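Local coordinates for secreted effector protein SopD (Salmonella typhimurium, PDB 5CPC), which acts as a type III secreted virulence effector that cooperates with SopB in membrane fission and macropinosome formation during host cell invasion, at residues I232-V237 with E300-I305. Numbering follows the deposited sequence.
Sequences IGYQEV and ERSLHI
The phenolic oxygen of Tyr-234 is gripped by two groups: the backbone N-H of Leu-303 donates to Tyr-234 OH over 2.7 Å at a nearly straight 164°, and Glu-194 OE1 is hydrogen-bonded to the same oxygen. Ser-302 OG lies 3.4 Å from Tyr-234 OH and shares the Glu-194 carboxylate oxygen. Ser-302 OG also closes an ST turn, accepting from His-304 N over 2.8 Å; with chi1 at 179° OG lies anti to the serine's own N, beside its carbonyl carbon, the side from which the chain runs on to His-304. The loop after helix 285-298 is thereby held against strand 232-237 by side-chain bonds, and no β-ladder joins the two segments.

The Leu-303 side chain crosses the Tyr-234 ring at a slant, its CG 3.6 Å from CE2 of Tyr-234. The CD1 branch of Leu-303 carries on to Ile-232, where it meets CG2 at 3.6 Å. Phe-243 of the partner strand 240-245 and Leu-292, Leu-295 and Tyr-296 of helix 285-298 also touch this leucine, which therefore contacts both the β-hairpin and the helix.

At the exposed end of the contact, Arg-301 and Glu-236 meet roughly at a right angle in a salt bridge. Arg-301 NH1 donates to Glu-236 OE1 over 2.9 Å, with the oxygen at the guanidinium edge close to its plane; the nitrogen approaches OE1 from above the carboxylate plane, 59° out of it. Tyr-296 OH also bonds OE1, while its ring packs edge-to-face with that of Tyr-234.

The chemistry thus grades from apolar packing at Ile-232, through a buried phenol whose oxygen has both backbone and carboxylate partners, to a surface ion pair; the shared Glu-194 would probably polarise both hydroxyls and help hold the tyrosine and the turn together.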
# COMPACT_ATOMS: atom_id res chain seq x y z
N ILE A 232 8.08 -7.45 -7.89
CA ILE A 232 8.42 -6.97 -9.22
C ILE A 232 7.19 -6.67 -10.08
O ILE A 232 6.29 -7.51 -10.21
CB ILE A 232 9.36 -8.01 -9.98
CG1 ILE A 232 10.76 -7.88 -9.41
CG2 ILE A 232 9.62 -7.65 -11.42
CD1 ILE A 232 10.91 -8.73 -8.33
N GLY A 233 7.21 -5.52 -10.74
CA GLY A 233 6.26 -5.22 -11.77
C GLY A 233 6.84 -5.27 -13.18
O GLY A 233 8.04 -5.32 -13.35
N TYR A 234 5.95 -5.25 -14.18
CA TYR A 234 6.34 -5.33 -15.56
C TYR A 234 5.22 -4.83 -16.48
O TYR A 234 4.04 -5.06 -16.19
CB TYR A 234 6.63 -6.82 -15.97
CG TYR A 234 5.91 -7.91 -15.18
CD1 TYR A 234 4.65 -8.37 -15.58
CD2 TYR A 234 6.51 -8.53 -14.09
CE1 TYR A 234 4.01 -9.39 -14.89
CE2 TYR A 234 5.89 -9.56 -13.39
CZ TYR A 234 4.65 -9.99 -13.81
OH TYR A 234 3.99 -11.00 -13.16
N GLN A 235 5.62 -4.20 -17.58
CA GLN A 235 4.73 -3.83 -18.68
C GLN A 235 5.50 -3.87 -19.97
O GLN A 235 6.69 -3.60 -19.99
CB GLN A 235 4.08 -2.43 -18.52
CG GLN A 235 4.93 -1.33 -17.86
CD GLN A 235 4.47 0.12 -18.23
OE1 GLN A 235 3.33 0.35 -18.70
NE2 GLN A 235 5.39 1.09 -18.07
N GLU A 236 4.80 -4.19 -21.05
CA GLU A 236 5.35 -4.25 -22.34
C GLU A 236 4.99 -2.89 -22.96
O GLU A 236 3.86 -2.39 -22.82
CB GLU A 236 4.75 -5.45 -23.09
CG GLU A 236 4.81 -6.80 -22.28
CD GLU A 236 4.35 -8.05 -23.08
OE1 GLU A 236 4.33 -9.19 -22.53
OE2 GLU A 236 3.99 -7.91 -24.27
N VAL A 237 5.99 -2.26 -23.56
CA VAL A 237 5.88 -0.90 -24.08
C VAL A 237 6.73 -0.85 -25.34
O VAL A 237 7.93 -1.17 -25.30
CB VAL A 237 6.24 0.18 -22.99
CG1 VAL A 237 7.44 -0.28 -22.12
CG2 VAL A 237 6.43 1.59 -23.58
N GLU A 300 5.19 -17.67 -19.40
CA GLU A 300 3.95 -17.26 -20.03
C GLU A 300 3.76 -15.79 -19.80
O GLU A 300 2.68 -15.37 -19.50
CB GLU A 300 2.78 -18.15 -19.54
CG GLU A 300 3.06 -19.64 -19.95
CD GLU A 300 1.92 -20.64 -19.71
OE1 GLU A 300 0.87 -20.32 -19.13
OE2 GLU A 300 2.06 -21.80 -20.10
N ARG A 301 4.85 -15.03 -19.93
CA ARG A 301 4.84 -13.57 -19.77
C ARG A 301 4.23 -13.14 -18.45
O ARG A 301 3.34 -12.25 -18.39
CB ARG A 301 4.10 -12.91 -20.94
CG ARG A 301 4.63 -13.25 -22.29
CD ARG A 301 4.12 -12.32 -23.46
NE ARG A 301 5.04 -12.55 -24.56
CZ ARG A 301 6.03 -11.73 -24.92
NH1 ARG A 301 6.21 -10.56 -24.33
NH2 ARG A 301 6.84 -12.07 -25.93
N SER A 302 4.68 -13.78 -17.38
CA SER A 302 4.32 -13.42 -16.01
C SER A 302 5.52 -13.75 -15.06
O SER A 302 6.33 -14.66 -15.37
CB SER A 302 3.16 -14.27 -15.61
OG SER A 302 2.81 -13.95 -14.29
N LEU A 303 5.61 -13.09 -13.91
CA LEU A 303 6.48 -13.60 -12.84
C LEU A 303 5.66 -14.14 -11.70
O LEU A 303 6.17 -14.45 -10.64
CB LEU A 303 7.56 -12.61 -12.38
CG LEU A 303 8.48 -12.07 -13.47
CD1 LEU A 303 9.35 -10.93 -12.93
CD2 LEU A 303 9.35 -13.17 -13.98
N HIS A 304 4.38 -14.38 -11.97
CA HIS A 304 3.48 -14.98 -10.99
C HIS A 304 3.66 -16.46 -11.09
O HIS A 304 2.83 -17.20 -11.64
CB HIS A 304 2.02 -14.54 -11.22
CG HIS A 304 1.02 -15.18 -10.31
ND1 HIS A 304 1.32 -15.63 -9.04
CD2 HIS A 304 -0.30 -15.43 -10.49
CE1 HIS A 304 0.25 -16.16 -8.49
NE2 HIS A 304 -0.75 -16.04 -9.34
N ILE A 305 4.76 -16.89 -10.47
CA ILE A 305 5.32 -18.24 -10.59
C ILE A 305 5.01 -18.96 -9.30
O ILE A 305 5.22 -18.42 -8.22
CB ILE A 305 6.83 -18.07 -10.84
CG1 ILE A 305 6.98 -17.36 -12.19
CG2 ILE A 305 7.59 -19.36 -10.77
CD1 ILE A 305 8.45 -17.21 -12.74